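Local structure of threonine--tRNA ligase catalytic subunit (Aeropyrum pernix, 3A32) at residues A[192-197]-A[450-455]; A[60-65]-A[186-191]; A[332-337]-A[397-402]; A[344-349]-A[382-387]; A[16-21]-A[336-341]. The protein probably catalyses the two-step, ATP-dependent attachment of threonine to tRNA(Thr), but probably cannot deacylate mischarged seryl-tRNA(Thr) because it lacks the editing domain. All coordinates share one frame; numbering follows the deposited sequence.

Interaction 1: A[192-197]-A[450-455]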
# COMPACT_ATOMS: atom_id res chain seq x y z
N LEU A 192 -12.03 -7.99 -10.98
CA LEU A 192 -11.61 -8.05 -9.58
C LEU A 192 -12.74 -8.56 -8.74
O LEU A 192 -12.54 -9.44 -7.87
CB LEU A 192 -11.11 -6.69 -9.07
CG LEU A 192 -10.64 -6.62 -7.62
CD1 LEU A 192 -9.47 -7.58 -7.35
CD2 LEU A 192 -10.25 -5.19 -7.29
N PHE A 193 -13.93 -8.06 -9.00
CA PHE A 193 -15.08 -8.41 -8.18
C PHE A 193 -16.00 -9.48 -8.78
O PHE A 193 -16.90 -9.97 -8.08
CB PHE A 193 -15.80 -7.14 -7.68
CG PHE A 193 -14.97 -6.32 -6.70
CD1 PHE A 193 -14.72 -6.80 -5.40
CD2 PHE A 193 -14.37 -5.13 -7.08
CE1 PHE A 193 -13.93 -6.07 -4.45
CE2 PHE A 193 -13.59 -4.41 -6.15
CZ PHE A 193 -13.37 -4.89 -4.81
N LYS A 194 -15.80 -9.86 -10.04
CA LYS A 194 -16.74 -10.81 -10.71
C LYS A 194 -18.19 -10.37 -10.73
O LYS A 194 -19.12 -11.19 -10.55
CB LYS A 194 -16.64 -12.19 -10.04
CG LYS A 194 -15.20 -12.70 -9.94
CD LYS A 194 -14.62 -12.90 -11.36
CE LYS A 194 -15.44 -13.96 -12.11
NZ LYS A 194 -14.76 -14.37 -13.37
N LEU A 195 -18.42 -9.07 -10.94
CA LEU A 195 -19.76 -8.52 -11.03
C LEU A 195 -20.03 -8.16 -12.48
O LEU A 195 -19.38 -7.30 -13.03
CB LEU A 195 -19.89 -7.26 -10.18
CG LEU A 195 -19.80 -7.38 -8.64
CD1 LEU A 195 -19.69 -6.01 -8.00
CD2 LEU A 195 -20.97 -8.14 -8.07
N GLY A 196 -20.98 -8.81 -13.11
CA GLY A 196 -21.36 -8.51 -14.48
C GLY A 196 -21.88 -7.10 -14.72
O GLY A 196 -22.77 -6.59 -14.00
N VAL A 197 -21.33 -6.47 -15.75
CA VAL A 197 -21.76 -5.13 -16.09
C VAL A 197 -22.40 -5.24 -17.47
O VAL A 197 -21.70 -5.44 -18.45
CB VAL A 197 -20.57 -4.14 -16.12
CG1 VAL A 197 -21.03 -2.78 -16.62
CG2 VAL A 197 -19.95 -4.01 -14.72
N GLU A 450 -6.97 -16.47 -10.53
CA GLU A 450 -6.22 -15.20 -10.40
C GLU A 450 -6.14 -14.49 -11.73
O GLU A 450 -5.83 -13.31 -11.81
CB GLU A 450 -4.81 -15.45 -9.88
CG GLU A 450 -4.76 -15.68 -8.39
CD GLU A 450 -3.39 -16.04 -7.88
OE1 GLU A 450 -2.52 -16.55 -8.66
OE2 GLU A 450 -3.16 -15.83 -6.68
N SER A 451 -6.44 -15.23 -12.78
CA SER A 451 -6.25 -14.80 -14.15
C SER A 451 -6.88 -13.44 -14.46
O SER A 451 -6.24 -12.58 -15.05
CB SER A 451 -6.82 -15.88 -15.09
OG SER A 451 -6.30 -15.62 -16.35
N PRO A 452 -8.16 -13.25 -14.09
CA PRO A 452 -8.76 -11.95 -14.36
C PRO A 452 -8.01 -10.80 -13.63
O PRO A 452 -7.94 -9.70 -14.18
CB PRO A 452 -10.19 -12.07 -13.78
CG PRO A 452 -10.47 -13.51 -13.71
CD PRO A 452 -9.11 -14.15 -13.39
N VAL A 453 -7.50 -11.04 -12.42
CA VAL A 453 -6.77 -10.01 -11.70
C VAL A 453 -5.42 -9.75 -12.36
O VAL A 453 -5.02 -8.59 -12.45
CB VAL A 453 -6.66 -10.25 -10.17
CG1 VAL A 453 -5.59 -9.35 -9.54
CG2 VAL A 453 -8.00 -9.96 -9.49
N ARG A 454 -4.74 -10.78 -12.85
CA ARG A 454 -3.54 -10.56 -13.68
C ARG A 454 -3.75 -9.67 -14.91
O ARG A 454 -2.83 -8.96 -15.30
CB ARG A 454 -2.95 -11.86 -14.18
CG ARG A 454 -2.23 -12.64 -13.12
CD ARG A 454 -1.26 -13.64 -13.74
NE ARG A 454 -1.89 -14.51 -14.74
CZ ARG A 454 -2.62 -15.60 -14.47
NH1 ARG A 454 -2.86 -15.98 -13.20
NH2 ARG A 454 -3.10 -16.33 -15.49
N SER A 455 -4.91 -9.75 -15.54
CA SER A 455 -5.13 -8.93 -16.75
C SER A 455 -5.34 -7.45 -16.39
O SER A 455 -5.17 -6.58 -17.20
CB SER A 455 -6.27 -9.45 -17.65
OG SER A 455 -7.52 -9.16 -17.05
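Leu192 and Val453 carry the apolar part of this contact. The CD1 branch of Leu192 meets CG2 of Val453 at 3.5 Å. Leu192 carries CG anti to its own backbone N (chi1 180°), which brings the end of the side chain nearer the helix than its root. The second touch is looser and marginal. The Lys194 chain curls over toward Pro452, and its charged end, NZ, stays 4.4 Å from CG of the proline ring.

The polar groups bond beside the contact, not across it. Ser455 OG donates to Pro452 O at 3.0 Å, tilted 30° from the carbonyl plane. Arg191 NH1 is a second partner of that hydroxyl. A sulfate, probably from the crystallisation liquor, lies near Lys194 NZ, but the pairing is long and weak.

Lys194 takes a positive phi just after helix 174-191 and so turns the chain away from the helix line. Arg328 holds the carbonyls of Phe193 and Lys194 in this turn. On the other side, Pro452 has no N-H to give, and the helix is kinked there.

The contact joins the end of helix 174-191, in the catalytic part, to the C-terminal helix 435-457. Helix 48-65 packs against both: its Leu55 touches Leu192 and its Val58 touches Val453. Helix 317-327 lies beyond, where Phe320 meets Phe193.

Interaction 2: A[60-65]-A[186-191]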
# COMPACT_ATOMS: atom_id res chain seq x y z
N ALA A 60 -3.50 0.25 -7.75
CA ALA A 60 -2.35 1.04 -8.16
C ALA A 60 -1.76 0.57 -9.49
O ALA A 60 -1.60 1.37 -10.41
CB ALA A 60 -1.25 1.07 -7.04
N LYS A 61 -1.46 -0.71 -9.59
CA LYS A 61 -0.92 -1.29 -10.84
C LYS A 61 -1.88 -1.23 -12.01
O LYS A 61 -1.43 -0.95 -13.14
CB LYS A 61 -0.43 -2.74 -10.61
CG LYS A 61 0.75 -2.82 -9.61
CD LYS A 61 1.12 -4.24 -9.20
CE LYS A 61 2.35 -4.17 -8.30
NZ LYS A 61 2.80 -5.51 -7.81
N PHE A 62 -3.17 -1.49 -11.77
CA PHE A 62 -4.22 -1.30 -12.80
C PHE A 62 -4.19 0.12 -13.37
O PHE A 62 -4.19 0.31 -14.60
CB PHE A 62 -5.62 -1.63 -12.29
CG PHE A 62 -6.73 -1.29 -13.30
CD1 PHE A 62 -6.82 -1.98 -14.53
CD2 PHE A 62 -7.67 -0.30 -13.02
CE1 PHE A 62 -7.82 -1.65 -15.47
CE2 PHE A 62 -8.66 0.05 -13.95
CZ PHE A 62 -8.75 -0.65 -15.18
N HIS A 63 -4.13 1.11 -12.48
CA HIS A 63 -4.06 2.49 -12.90
C HIS A 63 -2.78 2.87 -13.58
O HIS A 63 -2.81 3.55 -14.61
CB HIS A 63 -4.43 3.41 -11.76
CG HIS A 63 -5.90 3.40 -11.48
ND1 HIS A 63 -6.51 2.42 -10.71
CD2 HIS A 63 -6.89 4.21 -11.91
CE1 HIS A 63 -7.80 2.68 -10.62
NE2 HIS A 63 -8.07 3.73 -11.39
N ALA A 64 -1.65 2.39 -13.07
CA ALA A 64 -0.38 2.64 -13.76
C ALA A 64 -0.34 2.07 -15.23
O ALA A 64 0.17 2.73 -16.15
CB ALA A 64 0.76 2.16 -12.94
N ARG A 65 -0.95 0.91 -15.47
CA ARG A 65 -1.03 0.30 -16.79
C ARG A 65 -1.98 1.00 -17.79
O ARG A 65 -1.83 0.84 -19.01
CB ARG A 65 -1.49 -1.16 -16.61
CG ARG A 65 -0.35 -2.00 -16.07
CD ARG A 65 -0.77 -3.22 -15.34
NE ARG A 65 -1.55 -4.16 -16.16
CZ ARG A 65 -1.04 -5.00 -17.07
NH1 ARG A 65 0.27 -5.02 -17.32
NH2 ARG A 65 -1.87 -5.83 -17.72
N LYS A 186 -15.77 -0.84 -15.48
CA LYS A 186 -16.25 -2.14 -15.91
C LYS A 186 -15.22 -3.29 -15.75
O LYS A 186 -15.56 -4.38 -15.25
CB LYS A 186 -16.72 -2.01 -17.35
CG LYS A 186 -17.17 -3.30 -18.01
CD LYS A 186 -17.98 -2.95 -19.19
CE LYS A 186 -18.76 -4.14 -19.77
NZ LYS A 186 -17.89 -5.32 -20.13
N LEU A 187 -13.98 -3.04 -16.19
CA LEU A 187 -12.85 -3.97 -15.99
C LEU A 187 -12.61 -4.34 -14.50
O LEU A 187 -12.41 -5.53 -14.19
CB LEU A 187 -11.55 -3.40 -16.59
CG LEU A 187 -11.39 -3.26 -18.11
CD1 LEU A 187 -10.19 -2.36 -18.46
CD2 LEU A 187 -11.26 -4.62 -18.77
N VAL A 188 -12.56 -3.34 -13.61
CA VAL A 188 -12.48 -3.58 -12.18
C VAL A 188 -13.71 -4.37 -11.57
O VAL A 188 -13.52 -5.40 -10.89
CB VAL A 188 -12.22 -2.27 -11.41
CG1 VAL A 188 -12.39 -2.46 -9.94
CG2 VAL A 188 -10.79 -1.79 -11.66
N LEU A 189 -14.94 -3.93 -11.85
CA LEU A 189 -16.09 -4.71 -11.43
C LEU A 189 -16.06 -6.17 -11.87
O LEU A 189 -16.27 -7.07 -11.05
CB LEU A 189 -17.40 -4.12 -11.90
CG LEU A 189 -17.83 -2.79 -11.27
CD1 LEU A 189 -19.27 -2.76 -11.54
CD2 LEU A 189 -17.57 -2.71 -9.80
N GLU A 190 -15.79 -6.39 -13.15
CA GLU A 190 -15.90 -7.72 -13.75
C GLU A 190 -14.75 -8.62 -13.37
O GLU A 190 -14.93 -9.80 -13.11
CB GLU A 190 -16.07 -7.63 -15.29
CG GLU A 190 -17.43 -7.06 -15.67
CD GLU A 190 -17.72 -7.06 -17.18
OE1 GLU A 190 -16.76 -6.97 -17.97
OE2 GLU A 190 -18.92 -7.14 -17.57
N ARG A 191 -13.55 -8.06 -13.32
CA ARG A 191 -12.35 -8.88 -13.19
C ARG A 191 -11.85 -9.04 -11.79
O ARG A 191 -11.32 -10.12 -11.46
CB ARG A 191 -11.24 -8.39 -14.13
CG ARG A 191 -11.71 -8.62 -15.57
CD ARG A 191 -10.72 -8.29 -16.60
NE ARG A 191 -11.39 -8.41 -17.89
CZ ARG A 191 -10.78 -8.28 -19.07
NH1 ARG A 191 -9.47 -8.00 -19.12
NH2 ARG A 191 -11.49 -8.42 -20.18
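Phe62 reaches from helix 48-65 to Leu187 and Val188 of helix 174-191, a helix-to-helix contact in the class II synthetase catalytic domain. Helix 48-65 lies at the dimer interface, consistent with the motif 1 helix of this class. There Lys61 pairs with Glu57 of the second subunit.

The tight part is buried. Val188 CG2 approaches the ring obliquely, 3.6 Å from Phe62 CE2. A chi1 of 174° sets CG of Phe62 beside its carbonyl carbon and extends the ring toward the other helix. Leu313 of strand 306-316 lies against both Phe62 and Val188, so the pair is packed down onto the sheet. With an alanine at Phe62 the ring is gone, which would probably open a gap between the helices and leave Leu187 and Val188 without their common partner.

The Leu187 side is looser and partly exposed. Its CD1 meets the ring edge in plane, 3.9 Å from Phe62 CE1. Leu456 of helix 435-457 touches both Phe62 and Leu187. Farther out, Lys186 NZ bridges one turn along its helix to Glu190 OE1 at 2.9 Å. At the solvent margin, CD2 of Leu187 sits over the centre of the Arg191 guanidinium, 3.7 Å above its plane.

Interaction 3: A[332-337]-A[397-402]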
# COMPACT_ATOMS: atom_id res chain seq x y z
N MET A 332 -16.00 -13.63 -1.01
CA MET A 332 -14.97 -12.81 -1.65
C MET A 332 -14.39 -13.52 -2.87
O MET A 332 -14.26 -14.78 -2.86
CB MET A 332 -13.81 -12.56 -0.66
CG MET A 332 -14.21 -11.83 0.66
SD MET A 332 -15.00 -10.24 0.30
CE MET A 332 -13.57 -9.29 -0.30
N PRO A 333 -13.98 -12.73 -3.89
CA PRO A 333 -13.22 -13.32 -5.01
C PRO A 333 -11.89 -13.86 -4.48
O PRO A 333 -11.36 -13.31 -3.51
CB PRO A 333 -12.96 -12.13 -5.96
CG PRO A 333 -13.38 -10.88 -5.22
CD PRO A 333 -14.14 -11.26 -3.99
N PHE A 334 -11.36 -14.91 -5.13
CA PHE A 334 -10.19 -15.62 -4.66
C PHE A 334 -9.04 -14.70 -4.20
O PHE A 334 -8.44 -14.95 -3.15
CB PHE A 334 -9.69 -16.63 -5.70
CG PHE A 334 -8.46 -17.38 -5.29
CD1 PHE A 334 -8.55 -18.61 -4.65
CD2 PHE A 334 -7.20 -16.89 -5.63
CE1 PHE A 334 -7.40 -19.34 -4.30
CE2 PHE A 334 -6.04 -17.59 -5.27
CZ PHE A 334 -6.14 -18.83 -4.60
N THR A 335 -8.74 -13.67 -5.00
CA THR A 335 -7.57 -12.84 -4.72
C THR A 335 -7.70 -12.03 -3.40
O THR A 335 -6.71 -11.70 -2.73
CB THR A 335 -7.22 -11.93 -5.95
OG1 THR A 335 -6.85 -12.76 -7.08
CG2 THR A 335 -6.02 -11.07 -5.66
N LEU A 336 -8.95 -11.78 -3.01
CA LEU A 336 -9.33 -10.96 -1.87
C LEU A 336 -9.92 -11.72 -0.66
O LEU A 336 -10.38 -11.11 0.30
CB LEU A 336 -10.34 -9.91 -2.36
CG LEU A 336 -9.82 -8.94 -3.43
CD1 LEU A 336 -10.94 -7.93 -3.70
CD2 LEU A 336 -8.44 -8.22 -3.06
N ALA A 337 -9.89 -13.05 -0.70
CA ALA A 337 -10.49 -13.88 0.33
C ALA A 337 -9.51 -13.94 1.51
O ALA A 337 -8.33 -14.30 1.33
CB ALA A 337 -10.78 -15.30 -0.23
N PRO A 397 -14.01 -19.96 3.15
CA PRO A 397 -12.73 -19.97 2.44
C PRO A 397 -12.99 -19.96 0.95
O PRO A 397 -14.01 -20.49 0.52
CB PRO A 397 -12.11 -21.32 2.86
CG PRO A 397 -12.80 -21.65 4.19
CD PRO A 397 -14.22 -21.20 3.91
N ALA A 398 -12.12 -19.36 0.16
CA ALA A 398 -12.32 -19.36 -1.30
C ALA A 398 -12.38 -20.80 -1.85
O ALA A 398 -13.27 -21.13 -2.61
CB ALA A 398 -11.21 -18.53 -2.03
N VAL A 399 -11.46 -21.67 -1.42
CA VAL A 399 -11.38 -23.06 -1.92
C VAL A 399 -11.28 -24.00 -0.72
O VAL A 399 -10.45 -23.75 0.13
CB VAL A 399 -10.14 -23.24 -2.87
CG1 VAL A 399 -10.05 -24.69 -3.43
CG2 VAL A 399 -10.17 -22.22 -4.09
N ASN A 400 -12.14 -25.03 -0.62
CA ASN A 400 -12.00 -26.13 0.37
C ASN A 400 -11.32 -27.34 -0.23
O ASN A 400 -11.73 -27.78 -1.30
CB ASN A 400 -13.35 -26.57 1.03
CG ASN A 400 -14.04 -25.44 1.80
OD1 ASN A 400 -13.40 -24.47 2.24
ND2 ASN A 400 -15.39 -25.55 1.93
N VAL A 401 -10.28 -27.85 0.43
CA VAL A 401 -9.56 -29.06 -0.04
C VAL A 401 -9.78 -30.14 1.00
O VAL A 401 -9.38 -29.99 2.15
CB VAL A 401 -8.03 -28.81 -0.30
CG1 VAL A 401 -7.31 -30.09 -0.79
CG2 VAL A 401 -7.83 -27.65 -1.33
N PHE A 402 -10.52 -31.17 0.64
CA PHE A 402 -10.87 -32.23 1.59
C PHE A 402 -9.92 -33.38 1.43
O PHE A 402 -9.76 -33.92 0.33
CB PHE A 402 -12.31 -32.73 1.39
CG PHE A 402 -13.36 -31.71 1.84
CD1 PHE A 402 -13.70 -31.58 3.18
CD2 PHE A 402 -13.98 -30.88 0.90
CE1 PHE A 402 -14.65 -30.65 3.60
CE2 PHE A 402 -14.93 -29.94 1.31
CZ PHE A 402 -15.28 -29.82 2.65
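Ala398 is the hub of this contact. Its CB lies 3.7 Å from CD1 of Phe334 and 3.7 Å from CB of Ala337, so one methyl group touches both. Val399 adds a third touch. Its CG2 sits at the edge of the Phe334 ring, near the ring plane and 4.0 Å from CD1. Ala398 approaches the same ring obliquely.

The torsions set this up. With chi1 at 178°, Phe334 places CG next to its carbonyl carbon, and the ring swings toward the strand. Val399 presents the methyl that lies beside its own backbone N.

The next shell fixes the backbones. Residues 334-336 form a 3-10 turn, with Leu336 N bonded to Pro333 O at 2.9 Å. This turn puts Phe334 and Ala337 near the same methyl. Gln340 NE2 holds the carbonyl of Phe334, and Arg373 NH2 bonds to the carbonyls of Thr335 and Ala337. On the other segment, Ala398 and Val399 make backbone bonds to Ile339 and Gln340, just after the turn. Ala446 and Leu449 of helix 435-457 pack on the Phe334 ring.

The contact lies where the chain passes from the catalytic part into the anticodon-binding domain. It sets the linker turn against the start of strand 399-403. The small Ala398 and Ala337 are consistent with the close approach, the CA atoms of Phe334 and Ala398 being 5.5 Å apart. All four touching residues are buried and apolar. They meet through van der Waals contact and burial of apolar surface, and the backbone bonds around them probably set the orientation.

Interaction 4: A[344-349]-A[382-387]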
# COMPACT_ATOMS: atom_id res chain seq x y z
N ILE A 344 -8.75 -29.44 4.81
CA ILE A 344 -9.58 -30.13 5.81
C ILE A 344 -9.24 -31.63 5.86
O ILE A 344 -9.48 -32.37 4.90
CB ILE A 344 -11.09 -29.89 5.54
CG1 ILE A 344 -11.38 -28.38 5.57
CG2 ILE A 344 -11.97 -30.55 6.64
CD1 ILE A 344 -12.40 -27.89 4.63
N ALA A 345 -8.64 -32.04 6.98
CA ALA A 345 -8.13 -33.39 7.12
C ALA A 345 -9.26 -34.23 7.73
O ALA A 345 -9.64 -34.01 8.88
CB ALA A 345 -6.88 -33.38 8.02
N VAL A 346 -9.84 -35.17 6.98
CA VAL A 346 -10.97 -35.94 7.52
C VAL A 346 -10.46 -37.24 8.17
O VAL A 346 -10.27 -38.27 7.51
CB VAL A 346 -12.02 -36.21 6.50
CG1 VAL A 346 -13.28 -36.79 7.18
CG2 VAL A 346 -12.33 -34.90 5.65
N LYS A 347 -10.16 -37.16 9.46
CA LYS A 347 -9.53 -38.29 10.16
C LYS A 347 -10.54 -39.41 10.43
O LYS A 347 -11.75 -39.17 10.51
CB LYS A 347 -8.84 -37.82 11.43
CG LYS A 347 -7.40 -37.47 11.16
CD LYS A 347 -6.92 -36.31 11.99
CE LYS A 347 -5.59 -35.73 11.39
NZ LYS A 347 -4.30 -36.14 12.11
N THR A 348 -10.02 -40.63 10.54
CA THR A 348 -10.83 -41.84 10.58
C THR A 348 -10.69 -42.58 11.91
O THR A 348 -11.57 -43.33 12.29
CB THR A 348 -10.49 -42.82 9.40
OG1 THR A 348 -9.15 -43.30 9.52
CG2 THR A 348 -10.64 -42.12 8.05
N GLY A 349 -9.58 -42.35 12.62
CA GLY A 349 -9.25 -43.14 13.80
C GLY A 349 -8.26 -44.27 13.51
O GLY A 349 -7.60 -44.79 14.45
N THR A 382 -17.23 -38.42 11.41
CA THR A 382 -18.49 -38.02 12.09
C THR A 382 -18.62 -36.50 12.33
O THR A 382 -19.73 -35.98 12.25
CB THR A 382 -18.70 -38.79 13.37
OG1 THR A 382 -17.67 -38.44 14.29
CG2 THR A 382 -18.61 -40.29 13.08
N GLY A 383 -17.51 -35.82 12.60
CA GLY A 383 -17.49 -34.36 12.77
C GLY A 383 -17.66 -33.54 11.48
O GLY A 383 -18.09 -32.39 11.54
N LEU A 384 -17.37 -34.14 10.31
CA LEU A 384 -17.24 -33.38 9.05
C LEU A 384 -18.39 -32.44 8.77
O LEU A 384 -18.19 -31.27 8.50
CB LEU A 384 -17.00 -34.29 7.82
CG LEU A 384 -16.58 -33.52 6.56
CD1 LEU A 384 -15.24 -32.77 6.70
CD2 LEU A 384 -16.62 -34.42 5.34
N SER A 385 -19.60 -32.95 8.85
CA SER A 385 -20.77 -32.22 8.42
C SER A 385 -20.97 -30.96 9.23
O SER A 385 -21.27 -29.92 8.66
CB SER A 385 -21.99 -33.13 8.52
OG SER A 385 -23.18 -32.38 8.35
N SER A 386 -20.77 -31.02 10.54
CA SER A 386 -20.87 -29.83 11.40
C SER A 386 -19.65 -28.91 11.30
O SER A 386 -19.78 -27.71 11.47
CB SER A 386 -21.09 -30.23 12.86
OG SER A 386 -20.39 -29.35 13.74
N ASP A 387 -18.46 -29.49 11.05
CA ASP A 387 -17.25 -28.68 10.85
C ASP A 387 -17.38 -27.80 9.58
O ASP A 387 -17.06 -26.61 9.61
CB ASP A 387 -16.00 -29.56 10.74
CG ASP A 387 -15.51 -30.09 12.10
OD1 ASP A 387 -15.93 -29.63 13.18
OD2 ASP A 387 -14.68 -31.00 12.11
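Leu384 meets Val346 and Ile344 through one methyl group. Its CD1 lies 3.8 Å from CG2 of Val346 and 4.0 Å from CG2 of Ile344. The leucine crosses both side chains at about a right angle. CG of Leu384 stands anti to the backbone N (chi1 -168°), and this brings CD1 down from the helix onto the strand. Ile344 and Val346 are two residues apart and can serve the same helix. Ala345 between them points the other way, onto helix 353-369. Phe402 of the next strand completes the apolar cluster, with its CE1 3.8 Å from Leu384 CD1.

The polar bonds lie around this cluster. Asp387 N bonds to Gly383 O at 3.0 Å along the helix. Asp387 OD2 accepts from Ser379 OG, and Gly383 N bonds to Ser380 OG. Past the end of strand 341-347, Asp353 holds Thr348 OG1 and Gly349 N. Gly349 has positive phi (97°), where a CB would clash with the carbonyl O of Thr348.

Helix 384-393 links strands 373-380 and 399-403, which flank strand 341-347 in parallel. This is a beta-alpha-beta crossover of the anticodon-binding domain, and Leu384 packs on the middle strand. Only carbon meets carbon across the contact. This apolar seat lies at the edge of the core: Ile344 is buried, while Leu384 and Val346 are partly exposed. The bonds of the Asp387 carboxylate and the Gly383 N-H to the two serines probably help hold this end of the helix against strand 373-380.

Interaction 5: A[16-21]-A[336-341]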
# COMPACT_ATOMS: atom_id res chain seq x y z
N LEU A 16 -15.60 -12.99 8.90
CA LEU A 16 -14.45 -13.20 8.02
C LEU A 16 -13.18 -12.63 8.64
O LEU A 16 -12.08 -12.72 8.03
CB LEU A 16 -14.68 -12.50 6.68
CG LEU A 16 -15.81 -13.06 5.82
CD1 LEU A 16 -16.19 -12.08 4.74
CD2 LEU A 16 -15.40 -14.45 5.25
N ASP A 17 -13.34 -11.99 9.80
CA ASP A 17 -12.25 -11.24 10.48
C ASP A 17 -11.66 -10.12 9.57
O ASP A 17 -10.48 -9.81 9.63
CB ASP A 17 -11.19 -12.21 11.03
CG ASP A 17 -10.19 -11.53 12.03
OD1 ASP A 17 -10.59 -10.67 12.85
OD2 ASP A 17 -8.98 -11.88 11.99
N ILE A 18 -12.49 -9.51 8.73
CA ILE A 18 -12.08 -8.34 7.98
C ILE A 18 -11.98 -7.16 8.95
O ILE A 18 -11.04 -6.34 8.87
CB ILE A 18 -13.07 -8.07 6.80
CG1 ILE A 18 -13.02 -9.23 5.79
CG2 ILE A 18 -12.78 -6.70 6.14
CD1 ILE A 18 -13.98 -9.06 4.58
N THR A 19 -12.93 -7.07 9.88
CA THR A 19 -12.88 -6.00 10.91
C THR A 19 -13.09 -6.50 12.31
O THR A 19 -13.55 -7.63 12.52
CB THR A 19 -13.94 -4.86 10.68
OG1 THR A 19 -15.24 -5.44 10.53
CG2 THR A 19 -13.62 -4.07 9.43
N VAL A 20 -12.70 -5.66 13.26
CA VAL A 20 -13.10 -5.78 14.65
C VAL A 20 -14.49 -5.15 14.83
O VAL A 20 -14.74 -4.05 14.37
CB VAL A 20 -12.06 -5.10 15.60
CG1 VAL A 20 -12.53 -5.24 17.09
CG2 VAL A 20 -10.66 -5.71 15.42
N LYS A 21 -15.40 -5.84 15.51
CA LYS A 21 -16.73 -5.33 15.78
C LYS A 21 -16.65 -4.25 16.88
O LYS A 21 -16.08 -4.47 17.95
CB LYS A 21 -17.65 -6.49 16.20
CG LYS A 21 -19.08 -6.39 15.67
CD LYS A 21 -19.78 -7.75 15.59
CE LYS A 21 -20.35 -8.15 16.94
NZ LYS A 21 -21.27 -9.37 16.92
N LEU A 336 -8.95 -11.78 -3.01
CA LEU A 336 -9.33 -10.96 -1.87
C LEU A 336 -9.92 -11.72 -0.66
O LEU A 336 -10.38 -11.11 0.30
CB LEU A 336 -10.34 -9.91 -2.36
CG LEU A 336 -9.82 -8.94 -3.43
CD1 LEU A 336 -10.94 -7.93 -3.70
CD2 LEU A 336 -8.44 -8.22 -3.06
N ALA A 337 -9.89 -13.05 -0.70
CA ALA A 337 -10.49 -13.88 0.33
C ALA A 337 -9.51 -13.94 1.51
O ALA A 337 -8.33 -14.30 1.33
CB ALA A 337 -10.78 -15.30 -0.23
N PRO A 338 -9.99 -13.64 2.74
CA PRO A 338 -9.11 -13.82 3.90
C PRO A 338 -8.44 -15.22 3.90
O PRO A 338 -7.21 -15.32 4.00
CB PRO A 338 -10.06 -13.62 5.09
CG PRO A 338 -11.12 -12.66 4.55
CD PRO A 338 -11.34 -13.17 3.12
N ILE A 339 -9.24 -16.30 3.78
CA ILE A 339 -8.69 -17.66 3.64
C ILE A 339 -8.85 -18.11 2.19
O ILE A 339 -9.98 -18.24 1.69
CB ILE A 339 -9.37 -18.68 4.62
CG1 ILE A 339 -9.19 -18.21 6.08
CG2 ILE A 339 -8.82 -20.11 4.40
CD1 ILE A 339 -10.00 -19.05 7.16
N GLN A 340 -7.72 -18.34 1.50
CA GLN A 340 -7.76 -18.77 0.11
C GLN A 340 -7.96 -20.27 -0.07
O GLN A 340 -8.78 -20.69 -0.89
CB GLN A 340 -6.49 -18.28 -0.59
CG GLN A 340 -6.52 -16.72 -0.76
CD GLN A 340 -5.34 -16.19 -1.46
OE1 GLN A 340 -4.20 -16.35 -1.00
NE2 GLN A 340 -5.57 -15.49 -2.57
N PHE A 341 -7.23 -21.09 0.68
CA PHE A 341 -7.39 -22.55 0.65
C PHE A 341 -7.66 -22.97 2.06
O PHE A 341 -6.83 -22.70 2.93
CB PHE A 341 -6.10 -23.27 0.19
CG PHE A 341 -5.85 -23.15 -1.29
CD1 PHE A 341 -6.51 -24.01 -2.18
CD2 PHE A 341 -5.00 -22.16 -1.79
CE1 PHE A 341 -6.30 -23.90 -3.56
CE2 PHE A 341 -4.79 -22.03 -3.17
CZ PHE A 341 -5.40 -22.92 -4.06
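Leu16 and Ile18 pack on Pro338 around a Schellman motif that ends helix 9-15. Leu16 comes first. Its CB lies 4.2 Å from CG of the proline, and its side chain also touches Leu325 of helix 317-327.

Asp17 follows with positive phi (57°), the residue that leaves the helix. It turns the chain so that Leu16 and Ile18 both come to the proline ring. Its carboxylate bonds to Ser45 OG and, weakly, to Gly47 N. It also packs on Asn121 of the second subunit.

Ile18 is next. Its CG1, which sits beside Ile18's own backbone N (chi1 -65°), lies 4.1 Å from Pro338 CG, and the two side chains cross obliquely. Ile51 of helix 48-65 touches both Ile18 and Pro338.

The contact places the N-terminal part of the chain against the linker to the anticodon-binding domain. All three touching residues are buried. The shortest approach uses the backbone: Leu16 O lies 3.6 Å from CG of Pro338 and 3.7 Å from its CB.

How the interactions relate
From the N terminus, residues 16-21 pair with the linker 336-341, so interaction 5 closes a loop that holds most of the catalytic part. Interaction 2 closes within it, joining helices 48-65 and 174-191. Interaction 1 opens directly after, at 192, and closes late on helix 435-457. It therefore crosses interaction 5. Interaction 3 lies within the span of interaction 1, and interaction 4 within that of interaction 3. Interactions 3 and 5 share Leu336 and Ala337. Interactions 3 and 4 both reach the same sheet. Interaction 1 ties the end of helix 174-191 to helix 435-457, and interactions 3 and 5 fix the linker to the anticodon-binding sheet and to the N-terminal part.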